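Side-chain contacts in lipoteichoic acid primase (Listeria monocytogenes, PDB 4UOP), which has an extracellular catalytic domain of the sulfatase family, an alpha/beta fold with a magnesium ion bound in the model: residues K58-V63 with P137-L142; N146-A151 with L349-G354; V115-F120 with P168-D173; A151-N156 with P202-Q207. One frame throughout, in Å; residues are numbered along the deposited sequence.

Contact 1. Residues K58-V63 with P137-L142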
loop_
_atom_site.group_PDB
_atom_site.type_symbol
_atom_site.label_atom_id
_atom_site.label_comp_id
_atom_site.label_asym_id
_atom_site.label_seq_id
_atom_site.Cartn_x
_atom_site.Cartn_y
_atom_site.Cartn_z
ATOM N N LYS B 58 -21.131 6.235 31.878
ATOM C CA LYS B 58 -19.751 6.479 32.265
ATOM C C LYS B 58 -18.998 7.144 31.120
ATOM O O LYS B 58 -19.401 7.055 29.960
ATOM C CB LYS B 58 -19.075 5.176 32.661
ATOM C CG LYS B 58 -19.783 4.398 33.761
ATOM C CD LYS B 58 -19.996 5.195 35.032
ATOM C CE LYS B 58 -20.657 4.321 36.089
ATOM N NZ LYS B 58 -21.122 5.126 37.249
ATOM N N ASN B 59 -17.897 7.809 31.459
ATOM C CA ASN B 59 -17.039 8.405 30.447
ATOM C C ASN B 59 -16.284 7.295 29.719
ATOM O O ASN B 59 -16.318 6.127 30.136
ATOM C CB ASN B 59 -16.057 9.384 31.072
ATOM C CG ASN B 59 -16.733 10.391 31.954
ATOM O OD1 ASN B 59 -17.509 11.204 31.483
ATOM N ND2 ASN B 59 -16.468 10.326 33.249
ATOM N N LEU B 60 -15.615 7.661 28.633
ATOM C CA LEU B 60 -14.796 6.731 27.843
ATOM C C LEU B 60 -13.444 7.389 27.556
ATOM O O LEU B 60 -13.375 8.474 26.972
ATOM C CB LEU B 60 -15.481 6.399 26.526
ATOM C CG LEU B 60 -14.737 5.515 25.523
ATOM C CD1 LEU B 60 -14.422 4.169 26.124
ATOM C CD2 LEU B 60 -15.581 5.374 24.265
ATOM N N ILE B 61 -12.391 6.738 28.004
ATOM C CA ILE B 61 -11.021 7.150 27.707
ATOM C C ILE B 61 -10.320 6.003 26.969
ATOM O O ILE B 61 -10.265 4.863 27.463
ATOM C CB ILE B 61 -10.271 7.502 28.982
ATOM C CG1 ILE B 61 -10.939 8.683 29.684
ATOM C CG2 ILE B 61 -8.804 7.784 28.655
ATOM C CD1 ILE B 61 -10.502 8.868 31.122
ATOM N N ILE B 62 -9.793 6.281 25.785
ATOM C CA ILE B 62 -9.108 5.272 24.994
ATOM C C ILE B 62 -7.707 5.785 24.662
ATOM O O ILE B 62 -7.562 6.921 24.174
ATOM C CB ILE B 62 -9.852 4.985 23.687
ATOM C CG1 ILE B 62 -11.277 4.496 23.997
ATOM C CG2 ILE B 62 -9.081 3.981 22.853
ATOM C CD1 ILE B 62 -12.063 4.091 22.773
ATOM N N VAL B 63 -6.702 4.987 24.997
ATOM C CA VAL B 63 -5.313 5.337 24.716
ATOM C C VAL B 63 -4.730 4.334 23.715
ATOM O O VAL B 63 -4.718 3.134 23.964
ATOM C CB VAL B 63 -4.429 5.372 25.966
ATOM C CG1 VAL B 63 -3.041 5.865 25.598
ATOM C CG2 VAL B 63 -5.038 6.246 27.048
ATOM N N PRO B 137 -20.126 7.503 9.503
ATOM C CA PRO B 137 -20.664 6.959 10.736
ATOM C C PRO B 137 -19.537 6.382 11.592
ATOM O O PRO B 137 -18.602 5.785 11.060
ATOM C CB PRO B 137 -21.617 5.857 10.268
ATOM C CG PRO B 137 -21.931 6.196 8.846
ATOM C CD PRO B 137 -20.680 6.821 8.320
ATOM N N SER B 138 -19.630 6.560 12.902
ATOM C CA SER B 138 -18.485 6.305 13.745
ATOM C C SER B 138 -18.835 6.239 15.205
ATOM O O SER B 138 -19.963 6.548 15.620
ATOM C CB SER B 138 -17.451 7.404 13.542
ATOM O OG SER B 138 -17.834 8.573 14.230
ATOM N N MET B 139 -17.847 5.831 15.985
ATOM C CA MET B 139 -17.968 5.791 17.435
ATOM C C MET B 139 -18.153 7.184 18.032
ATOM O O MET B 139 -19.062 7.375 18.836
ATOM C CB MET B 139 -16.750 5.064 18.058
ATOM C CG MET B 139 -16.658 5.153 19.568
ATOM S SD MET B 139 -15.838 3.743 20.323
ATOM C CE MET B 139 -14.203 3.873 19.590
ATOM N N PRO B 140 -17.279 8.161 17.682
ATOM C CA PRO B 140 -17.504 9.503 18.231
ATOM C C PRO B 140 -18.832 10.134 17.789
ATOM O O PRO B 140 -19.476 10.820 18.576
ATOM C CB PRO B 140 -16.307 10.319 17.712
ATOM C CG PRO B 140 -15.664 9.486 16.674
ATOM C CD PRO B 140 -15.987 8.070 16.986
ATOM N N ARG B 141 -19.248 9.884 16.559
ATOM C CA ARG B 141 -20.511 10.417 16.082
ATOM C C ARG B 141 -21.679 9.816 16.869
ATOM O O ARG B 141 -22.556 10.544 17.340
ATOM C CB ARG B 141 -20.673 10.153 14.585
ATOM C CG ARG B 141 -21.916 10.777 13.981
ATOM C CD ARG B 141 -22.007 10.515 12.474
ATOM N NE ARG B 141 -20.814 10.969 11.755
ATOM C CZ ARG B 141 -20.541 12.236 11.447
ATOM N NH1 ARG B 141 -21.371 13.228 11.778
ATOM N NH2 ARG B 141 -19.421 12.523 10.804
ATOM N N LEU B 142 -21.677 8.500 17.047
ATOM C CA LEU B 142 -22.726 7.838 17.807
ATOM C C LEU B 142 -22.726 8.291 19.268
ATOM O O LEU B 142 -23.777 8.501 19.854
ATOM C CB LEU B 142 -22.586 6.320 17.718
ATOM C CG LEU B 142 -23.641 5.477 18.430
ATOM C CD1 LEU B 142 -25.044 5.864 17.985
ATOM C CD2 LEU B 142 -23.379 4.008 18.144
#
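Met-139 does all the touching from the helix side, meeting Leu-60 and Ile-62, two residues of strand 59-65 whose side chains leave the same face of the sheet. The contact across the segments is wholly apolar. CG of Met-139 stands anti to the backbone N (chi1 171°), which sends the thioether out toward the strand, and the chain then bends at its last torsion (chi3 62°). The sulfur SD lies 4.3 Å from CD2 of Leu-60, and the methyl CE comes to 3.8 Å from CD1 of Ile-62. This second pair meets tip to tip, methyl against methyl. The interface is small, about 84 Å² in all.

The hydrogen bonds lie within 137-142 and shape the helix start that presents Met-139. Ser-138 is the N-cap: its OG accepts from Arg-141 N at 3.0 Å, with an N-H...O angle of 161°. The first backbone turn closes with Leu-142 N on Ser-138 O.

Tyr-215 of the adjoining strand touches all three apolar side chains, and Met-342 and Met-346 of helix 341-348 also pack on Met-139. This is the core of an alpha/beta fold of the sulfatase family, in which helices cover a central sheet; strand 59-65 runs between parallel strands 214-219 and 277-283 and leads to Glu-66 of the magnesium site.

Contact 2. Residues N146-A151 with L349-G354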
loop_
_atom_site.group_PDB
_atom_site.type_symbol
_atom_site.label_atom_id
_atom_site.label_comp_id
_atom_site.label_asym_id
_atom_site.label_seq_id
_atom_site.Cartn_x
_atom_site.Cartn_y
_atom_site.Cartn_z
ATOM N N ASN B 146 -25.463 10.580 22.101
ATOM C CA ASN B 146 -25.791 10.079 23.418
ATOM C C ASN B 146 -25.177 10.920 24.522
ATOM O O ASN B 146 -24.818 10.403 25.575
ATOM C CB ASN B 146 -25.351 8.624 23.504
ATOM C CG ASN B 146 -26.250 7.699 22.696
ATOM O OD1 ASN B 146 -27.223 7.189 23.229
ATOM N ND2 ASN B 146 -25.938 7.487 21.416
ATOM N N ASP B 147 -25.071 12.219 24.264
ATOM C CA ASP B 147 -24.687 13.215 25.257
ATOM C C ASP B 147 -23.226 13.139 25.677
ATOM O O ASP B 147 -22.892 13.568 26.782
ATOM C CB ASP B 147 -25.579 13.136 26.509
ATOM C CG ASP B 147 -27.048 13.314 26.183
ATOM O OD1 ASP B 147 -27.467 14.475 26.011
ATOM O OD2 ASP B 147 -27.764 12.297 26.076
ATOM N N TYR B 148 -22.370 12.611 24.803
ATOM C CA TYR B 148 -20.923 12.688 25.004
ATOM C C TYR B 148 -20.365 13.839 24.172
ATOM O O TYR B 148 -20.739 14.007 23.013
ATOM C CB TYR B 148 -20.219 11.390 24.580
ATOM C CG TYR B 148 -20.466 10.204 25.496
ATOM C CD1 TYR B 148 -21.677 9.538 25.500
ATOM C CD2 TYR B 148 -19.483 9.756 26.361
ATOM C CE1 TYR B 148 -21.916 8.462 26.360
ATOM C CE2 TYR B 148 -19.698 8.678 27.207
ATOM C CZ TYR B 148 -20.922 8.036 27.209
ATOM O OH TYR B 148 -21.151 6.978 28.059
ATOM N N LYS B 149 -19.476 14.624 24.770
ATOM C CA LYS B 149 -18.575 15.493 24.025
ATOM C C LYS B 149 -17.350 14.643 23.699
ATOM O O LYS B 149 -16.912 13.860 24.531
ATOM C CB LYS B 149 -18.158 16.704 24.855
ATOM C CG LYS B 149 -19.280 17.705 25.101
ATOM C CD LYS B 149 -19.709 18.375 23.818
ATOM C CE LYS B 149 -20.728 19.476 24.070
ATOM N NZ LYS B 149 -21.077 20.122 22.778
ATOM N N THR B 150 -16.838 14.774 22.478
ATOM C CA THR B 150 -15.826 13.865 21.965
ATOM C C THR B 150 -14.593 14.653 21.524
ATOM O O THR B 150 -14.709 15.736 20.927
ATOM C CB THR B 150 -16.382 13.007 20.809
ATOM O OG1 THR B 150 -16.734 13.835 19.701
ATOM C CG2 THR B 150 -17.631 12.231 21.261
ATOM N N ALA B 151 -13.414 14.138 21.855
ATOM C CA ALA B 151 -12.168 14.813 21.490
ATOM C C ALA B 151 -11.078 13.789 21.266
ATOM O O ALA B 151 -11.080 12.720 21.880
ATOM C CB ALA B 151 -11.741 15.806 22.566
ATOM N N LEU B 349 -21.360 0.510 27.257
ATOM C CA LEU B 349 -21.951 1.816 27.522
ATOM C C LEU B 349 -23.486 1.801 27.408
ATOM O O LEU B 349 -24.115 2.812 27.655
ATOM C CB LEU B 349 -21.360 2.860 26.578
ATOM C CG LEU B 349 -19.870 3.193 26.804
ATOM C CD1 LEU B 349 -19.378 4.154 25.730
ATOM C CD2 LEU B 349 -19.613 3.758 28.181
ATOM N N GLY B 350 -24.060 0.659 27.027
ATOM C CA GLY B 350 -25.515 0.512 26.910
ATOM C C GLY B 350 -26.101 1.277 25.752
ATOM O O GLY B 350 -27.201 1.808 25.853
ATOM N N ILE B 351 -25.345 1.391 24.666
ATOM C CA ILE B 351 -25.771 2.152 23.522
ATOM C C ILE B 351 -26.125 1.201 22.383
ATOM O O ILE B 351 -25.334 0.361 21.988
ATOM C CB ILE B 351 -24.693 3.168 23.107
ATOM C CG1 ILE B 351 -24.600 4.264 24.176
ATOM C CG2 ILE B 351 -25.001 3.762 21.737
ATOM C CD1 ILE B 351 -23.423 5.201 24.031
ATOM N N LYS B 352 -27.343 1.338 21.869
ATOM C CA LYS B 352 -27.783 0.559 20.731
ATOM C C LYS B 352 -27.249 1.188 19.467
ATOM O O LYS B 352 -27.339 2.399 19.276
ATOM C CB LYS B 352 -29.311 0.478 20.662
ATOM C CG LYS B 352 -29.913 -0.530 21.626
ATOM C CD LYS B 352 -29.508 -1.960 21.286
ATOM C CE LYS B 352 -30.532 -2.983 21.770
ATOM N NZ LYS B 352 -30.352 -3.351 23.205
ATOM N N THR B 353 -26.705 0.353 18.600
ATOM C CA THR B 353 -26.104 0.814 17.354
ATOM C C THR B 353 -27.091 0.842 16.182
ATOM O O THR B 353 -26.805 1.424 15.136
ATOM C CB THR B 353 -24.905 -0.067 17.003
ATOM O OG1 THR B 353 -25.335 -1.427 16.892
ATOM C CG2 THR B 353 -23.837 0.040 18.113
ATOM N N GLY B 354 -28.244 0.202 16.358
ATOM C CA GLY B 354 -29.321 0.246 15.369
ATOM C C GLY B 354 -28.936 -0.203 13.973
ATOM O O GLY B 354 -28.491 -1.331 13.780
HETATM O O HOH W 1 -23.496 5.540 28.318
#
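Ile-351 meets Asn-146 and Tyr-148 with every branch beyond its CB. At CB the chain divides. CG2, anti to the backbone N, comes to 3.9 Å from ND2 of Asn-146, while CG1 takes the place beside that N (chi1 -69°) and passes 4.0 Å from OD1 of Asn-146. The methyl at the tip, CD1, goes furthest: it lies 4.0 Å from both CB and CG of Asn-146 and then 4.3 Å from CE1 of Tyr-148, reaching that ring obliquely. Isoleucine and asparagine come from opposite directions, and the amide is met by carbon alone in this contact. ND2 itself donates to Leu-142 O, in helix 139-144.

Leu-349 packs against the far end of Tyr-148. CD2 of Leu-349 lies 3.6 Å from the phenol OH, and CD1 is a little further off. The hydroxyl nevertheless keeps its polar partners: it donates to Lys-58 O, and it accepts from a water at 2.8 Å that sits at the edge of the ring, in its plane. The same water donates to Leu-349 O at 2.9 Å, so it bridges the two segments where no direct hydrogen bond does.

Gly-350, with positive phi, closes helix 341-348 in a Schellman motif and turns the chain into the loop that carries Ile-351. Leu-142 and Leu-143 of helix 139-144 pack on Ile-351, and Leu-143 also on Leu-349 and Tyr-148, so the contact lies against that helix and beside the entry to strand 149-153.

Contact 3. Residues V115-F120 with P168-D173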
loop_
_atom_site.group_PDB
_atom_site.type_symbol
_atom_site.label_atom_id
_atom_site.label_comp_id
_atom_site.label_asym_id
_atom_site.label_seq_id
_atom_site.Cartn_x
_atom_site.Cartn_y
_atom_site.Cartn_z
ATOM N N VAL B 115 -10.609 1.589 14.544
ATOM C CA VAL B 115 -11.240 1.790 15.831
ATOM C C VAL B 115 -12.452 2.726 15.746
ATOM O O VAL B 115 -13.528 2.405 16.275
ATOM C CB VAL B 115 -10.207 2.269 16.871
ATOM C CG1 VAL B 115 -10.877 2.620 18.188
ATOM C CG2 VAL B 115 -9.158 1.180 17.068
ATOM N N TYR B 116 -12.313 3.858 15.067
ATOM C CA TYR B 116 -13.411 4.828 15.030
ATOM C C TYR B 116 -14.603 4.355 14.176
ATOM O O TYR B 116 -15.743 4.664 14.515
ATOM C CB TYR B 116 -12.961 6.193 14.513
ATOM C CG TYR B 116 -11.771 6.809 15.221
ATOM C CD1 TYR B 116 -11.515 6.555 16.549
ATOM C CD2 TYR B 116 -10.912 7.666 14.540
ATOM C CE1 TYR B 116 -10.414 7.118 17.180
ATOM C CE2 TYR B 116 -9.817 8.227 15.156
ATOM C CZ TYR B 116 -9.566 7.946 16.472
ATOM O OH TYR B 116 -8.456 8.495 17.088
ATOM N N THR B 117 -14.319 3.663 13.072
ATOM C CA THR B 117 -15.336 3.369 12.054
ATOM C C THR B 117 -15.871 1.944 12.089
ATOM O O THR B 117 -16.951 1.692 11.538
ATOM C CB THR B 117 -14.837 3.632 10.603
ATOM O OG1 THR B 117 -13.863 2.649 10.212
ATOM C CG2 THR B 117 -14.260 5.017 10.472
ATOM N N SER B 118 -15.125 1.009 12.692
ATOM C CA SER B 118 -15.432 -0.413 12.593
ATOM C C SER B 118 -15.595 -0.850 11.129
ATOM O O SER B 118 -16.478 -1.649 10.798
ATOM C CB SER B 118 -16.685 -0.755 13.418
ATOM O OG SER B 118 -16.718 -2.125 13.765
ATOM N N THR B 119 -14.785 -0.274 10.253
ATOM C CA THR B 119 -14.679 -0.728 8.861
ATOM C C THR B 119 -13.200 -0.992 8.611
ATOM O O THR B 119 -12.340 -0.471 9.337
ATOM C CB THR B 119 -15.207 0.311 7.840
ATOM O OG1 THR B 119 -14.358 1.465 7.801
ATOM C CG2 THR B 119 -16.596 0.741 8.169
ATOM N N PHE B 120 -12.909 -1.783 7.583
ATOM C CA PHE B 120 -11.531 -2.172 7.282
ATOM C C PHE B 120 -10.754 -1.051 6.611
ATOM O O PHE B 120 -11.296 -0.299 5.798
ATOM C CB PHE B 120 -11.511 -3.430 6.408
ATOM C CG PHE B 120 -11.966 -4.661 7.124
ATOM C CD1 PHE B 120 -11.098 -5.365 7.931
ATOM C CD2 PHE B 120 -13.282 -5.107 7.001
ATOM C CE1 PHE B 120 -11.518 -6.502 8.601
ATOM C CE2 PHE B 120 -13.715 -6.242 7.672
ATOM C CZ PHE B 120 -12.832 -6.948 8.473
ATOM N N PRO B 168 -12.988 15.653 11.805
ATOM C CA PRO B 168 -14.334 16.166 11.480
ATOM C C PRO B 168 -15.200 15.180 10.704
ATOM O O PRO B 168 -16.394 15.074 10.981
ATOM C CB PRO B 168 -14.047 17.388 10.595
ATOM C CG PRO B 168 -12.686 17.827 10.970
ATOM C CD PRO B 168 -11.936 16.612 11.422
ATOM N N ALA B 169 -14.606 14.461 9.750
ATOM C CA ALA B 169 -15.328 13.459 8.984
ATOM C C ALA B 169 -15.974 12.403 9.870
ATOM O O ALA B 169 -17.093 11.968 9.592
ATOM C CB ALA B 169 -14.416 12.795 7.956
ATOM N N VAL B 170 -15.269 11.957 10.914
ATOM C CA VAL B 170 -15.851 10.964 11.826
ATOM C C VAL B 170 -16.652 11.593 12.953
ATOM O O VAL B 170 -17.227 10.883 13.764
ATOM C CB VAL B 170 -14.816 9.955 12.409
ATOM C CG1 VAL B 170 -14.261 9.076 11.309
ATOM C CG2 VAL B 170 -13.692 10.652 13.171
ATOM N N GLY B 171 -16.685 12.918 13.015
ATOM C CA GLY B 171 -17.570 13.609 13.938
ATOM C C GLY B 171 -17.023 13.818 15.337
ATOM O O GLY B 171 -17.802 13.956 16.267
ATOM N N PHE B 172 -15.696 13.863 15.499
ATOM C CA PHE B 172 -15.128 14.350 16.746
ATOM C C PHE B 172 -15.527 15.820 16.899
ATOM O O PHE B 172 -15.435 16.586 15.936
ATOM C CB PHE B 172 -13.587 14.214 16.794
ATOM C CG PHE B 172 -13.096 12.861 17.264
ATOM C CD1 PHE B 172 -13.210 12.492 18.595
ATOM C CD2 PHE B 172 -12.491 11.980 16.390
ATOM C CE1 PHE B 172 -12.777 11.262 19.032
ATOM C CE2 PHE B 172 -12.037 10.742 16.821
ATOM C CZ PHE B 172 -12.178 10.385 18.146
ATOM N N ASP B 173 -15.942 16.221 18.094
ATOM C CA ASP B 173 -16.243 17.643 18.362
ATOM C C ASP B 173 -14.988 18.509 18.247
ATOM O O ASP B 173 -15.041 19.641 17.737
ATOM C CB ASP B 173 -16.824 17.827 19.763
ATOM C CG ASP B 173 -18.234 17.298 19.886
ATOM O OD1 ASP B 173 -19.051 17.565 18.987
ATOM O OD2 ASP B 173 -18.526 16.620 20.885
#
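Tyr-116 and Phe-172 form a T-shaped pair in which phenylalanine supplies the edge and tyrosine the face. CE2 of Phe-172 stands 3.7 Å above the plane of the Tyr-116 ring, over its centre; the planes meet at 83° and the centroids are 5.0 Å apart. The phenol OH of Tyr-116 is bonded to Glu-112 OE1, one turn earlier on the same helix.

Val-170 adds the aliphatic contacts. Its CG2 approaches the tyrosine obliquely, 4.3 Å from CD2 of Tyr-116, while CG1 meets the methyl CG2 of Thr-117 at 4.1 Å, the two side chains crossing at about a right angle.

Two helix ends are brought together here. Gly-171 terminates helix 163-169 with a Schellman motif, and Ser-118, with positive phi, follows helix 107-117, whose early residue Thr-108 is a magnesium ligand.

The side-chain hydrogen bonds within the segments are all in 115-120. Thr-117 OG1 lies between the backbone N and the carbonyl carbon (chi1 71°), where it accepts from Thr-119 N at 3.1 Å, which makes an ST turn; the bond is bent, with an N-H...O angle of 143°. Thr-119 OG1 donates to the same oxygen at 2.7 Å, and Thr-117 OG1 is itself bonded to Trp-113 O.

Contact 4. Residues A151-N156 with P202-Q207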
loop_
_atom_site.group_PDB
_atom_site.type_symbol
_atom_site.label_atom_id
_atom_site.label_comp_id
_atom_site.label_asym_id
_atom_site.label_seq_id
_atom_site.Cartn_x
_atom_site.Cartn_y
_atom_site.Cartn_z
ATOM N N ALA B 151 -13.414 14.138 21.855
ATOM C CA ALA B 151 -12.168 14.813 21.490
ATOM C C ALA B 151 -11.078 13.789 21.266
ATOM O O ALA B 151 -11.080 12.720 21.880
ATOM C CB ALA B 151 -11.741 15.806 22.566
ATOM N N THR B 152 -10.133 14.138 20.398
ATOM C CA THR B 152 -8.928 13.332 20.254
ATOM C C THR B 152 -7.697 14.210 20.465
ATOM O O THR B 152 -7.726 15.403 20.142
ATOM C CB THR B 152 -8.923 12.612 18.891
ATOM O OG1 THR B 152 -7.804 11.715 18.792
ATOM C CG2 THR B 152 -8.935 13.607 17.750
ATOM N N PHE B 153 -6.642 13.603 21.016
ATOM C CA PHE B 153 -5.427 14.287 21.457
ATOM C C PHE B 153 -4.211 13.592 20.866
ATOM O O PHE B 153 -4.054 12.386 21.002
ATOM C CB PHE B 153 -5.286 14.211 22.984
ATOM C CG PHE B 153 -6.403 14.874 23.761
ATOM C CD1 PHE B 153 -7.626 14.220 23.957
ATOM C CD2 PHE B 153 -6.233 16.121 24.318
ATOM C CE1 PHE B 153 -8.633 14.806 24.700
ATOM C CE2 PHE B 153 -7.256 16.722 25.045
ATOM C CZ PHE B 153 -8.455 16.063 25.236
ATOM N N HIS B 154 -3.329 14.368 20.240
ATOM C CA HIS B 154 -2.069 13.843 19.718
ATOM C C HIS B 154 -1.116 15.015 19.574
ATOM O O HIS B 154 -1.546 16.078 19.138
ATOM C CB HIS B 154 -2.303 13.169 18.373
ATOM C CG HIS B 154 -1.069 12.571 17.767
ATOM N ND1 HIS B 154 -0.368 11.539 18.358
ATOM C CD2 HIS B 154 -0.421 12.856 16.616
ATOM C CE1 HIS B 154 0.652 11.207 17.588
ATOM N NE2 HIS B 154 0.647 11.997 16.528
ATOM N N THR B 155 0.153 14.838 19.949
ATOM C CA THR B 155 1.063 15.986 20.075
ATOM C C THR B 155 1.722 16.427 18.766
ATOM O O THR B 155 2.366 17.480 18.746
ATOM C CB THR B 155 2.161 15.773 21.140
ATOM O OG1 THR B 155 3.058 14.741 20.717
ATOM C CG2 THR B 155 1.555 15.414 22.501
ATOM N N ASN B 156 1.550 15.669 17.690
ATOM C CA ASN B 156 2.034 16.099 16.379
ATOM C C ASN B 156 1.000 16.939 15.607
ATOM O O ASN B 156 -0.155 17.070 16.025
ATOM C CB ASN B 156 2.435 14.886 15.541
ATOM C CG ASN B 156 3.643 15.151 14.661
ATOM O OD1 ASN B 156 4.037 16.302 14.428
ATOM N ND2 ASN B 156 4.235 14.074 14.153
ATOM N N PRO B 202 -6.219 18.027 32.543
ATOM C CA PRO B 202 -7.036 19.120 33.078
ATOM C C PRO B 202 -8.316 19.356 32.278
ATOM O O PRO B 202 -9.312 19.788 32.834
ATOM C CB PRO B 202 -6.105 20.336 32.981
ATOM C CG PRO B 202 -4.731 19.763 33.032
ATOM C CD PRO B 202 -4.813 18.436 32.340
ATOM N N ILE B 203 -8.282 19.060 30.987
ATOM C CA ILE B 203 -9.459 19.189 30.146
ATOM C C ILE B 203 -10.502 18.163 30.571
ATOM O O ILE B 203 -11.678 18.501 30.697
ATOM C CB ILE B 203 -9.107 19.011 28.655
ATOM C CG1 ILE B 203 -8.241 20.189 28.203
ATOM C CG2 ILE B 203 -10.373 18.923 27.811
ATOM C CD1 ILE B 203 -7.484 19.918 26.936
ATOM N N LEU B 204 -10.063 16.927 30.802
ATOM C CA LEU B 204 -10.944 15.848 31.251
ATOM C C LEU B 204 -11.492 16.130 32.651
ATOM O O LEU B 204 -12.660 15.882 32.915
ATOM C CB LEU B 204 -10.218 14.502 31.249
ATOM C CG LEU B 204 -9.444 14.107 29.976
ATOM C CD1 LEU B 204 -8.980 12.654 30.032
ATOM C CD2 LEU B 204 -10.261 14.376 28.731
ATOM N N GLU B 205 -10.629 16.627 33.537
ATOM C CA GLU B 205 -11.021 16.953 34.904
ATOM C C GLU B 205 -12.123 18.015 34.948
ATOM O O GLU B 205 -13.046 17.919 35.752
ATOM C CB GLU B 205 -9.799 17.422 35.713
ATOM C CG GLU B 205 -10.060 17.547 37.204
ATOM C CD GLU B 205 -8.796 17.857 37.992
ATOM O OE1 GLU B 205 -7.998 18.704 37.532
ATOM O OE2 GLU B 205 -8.597 17.241 39.062
ATOM N N GLU B 206 -12.049 19.015 34.072
ATOM C CA GLU B 206 -13.089 20.036 34.055
ATOM C C GLU B 206 -14.405 19.525 33.495
ATOM O O GLU B 206 -15.464 19.915 33.979
ATOM C CB GLU B 206 -12.620 21.302 33.346
ATOM C CG GLU B 206 -11.619 22.091 34.199
ATOM C CD GLU B 206 -11.998 22.183 35.691
ATOM O OE1 GLU B 206 -12.973 22.903 36.024
ATOM O OE2 GLU B 206 -11.315 21.547 36.540
ATOM N N GLN B 207 -14.346 18.624 32.514
ATOM C CA GLN B 207 -15.573 18.011 32.019
ATOM C C GLN B 207 -16.211 17.139 33.097
ATOM O O GLN B 207 -17.431 17.150 33.290
ATOM C CB GLN B 207 -15.285 17.174 30.774
ATOM C CG GLN B 207 -15.014 18.015 29.544
ATOM C CD GLN B 207 -14.608 17.169 28.359
ATOM O OE1 GLN B 207 -13.654 16.387 28.435
ATOM N NE2 GLN B 207 -15.356 17.280 27.273
#
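The ring of Phe-153 is met at its edge by Ile-203, whose CD1 lies in the ring plane 3.7 Å from CE2 of Phe-153. The two side chains come from opposite directions, the phenyl from the strand and the isoleucine from the helix. Leu-204 approaches obliquely, its CD2 4.3 Å from CZ of Phe-153. Stacking on this phenyl comes from Tyr-176 of strand 174-176.

The residues belong to two layers of the alpha/beta fold, strand 149-153 in the central sheet and helix 193-209 lying against it. That helix leads into strand 214-219, which runs parallel to 149-153 and pairs with it. Strand alternation decides which side chain faces the helix: Phe-153 does, whereas Thr-152 turns to the other side of the sheet, where Tyr-116 and Phe-172 pack on it.

On the strand, CG of Phe-153 sits anti to the carbonyl carbon (chi1 -62°), which carries the ring out to the helix. On the helix, consecutive residues share the work. The side chain of Ile-203 sets off toward the strand, and Leu-204 starts off to one side but brings its end nearer, also touching Phe-214 and Ala-216.

How the contacts relate
From the N terminus, strand 59-65 comes first, and contact 1 closes its loop when helix 139-144 arrives. By then 115-120 has passed; its partner 168-173 comes later, so contact 3 crosses contact 1. Contact 2 opens next, at 146-151, and closes only at 349-354, after helix 341-348; contact 4 is nested inside that long loop and shares Ala-151 with it. Contact 3 crosses both, since 168-173 falls within their spans, and Asp-173 OD2 accepts from Thr-150 N. Pro-140 O packs on Thr-150 CG2 where contacts 1 and 2 adjoin. Contacts 1 and 4 tie helices 139-144 and 193-209 to opposite faces of the central sheet.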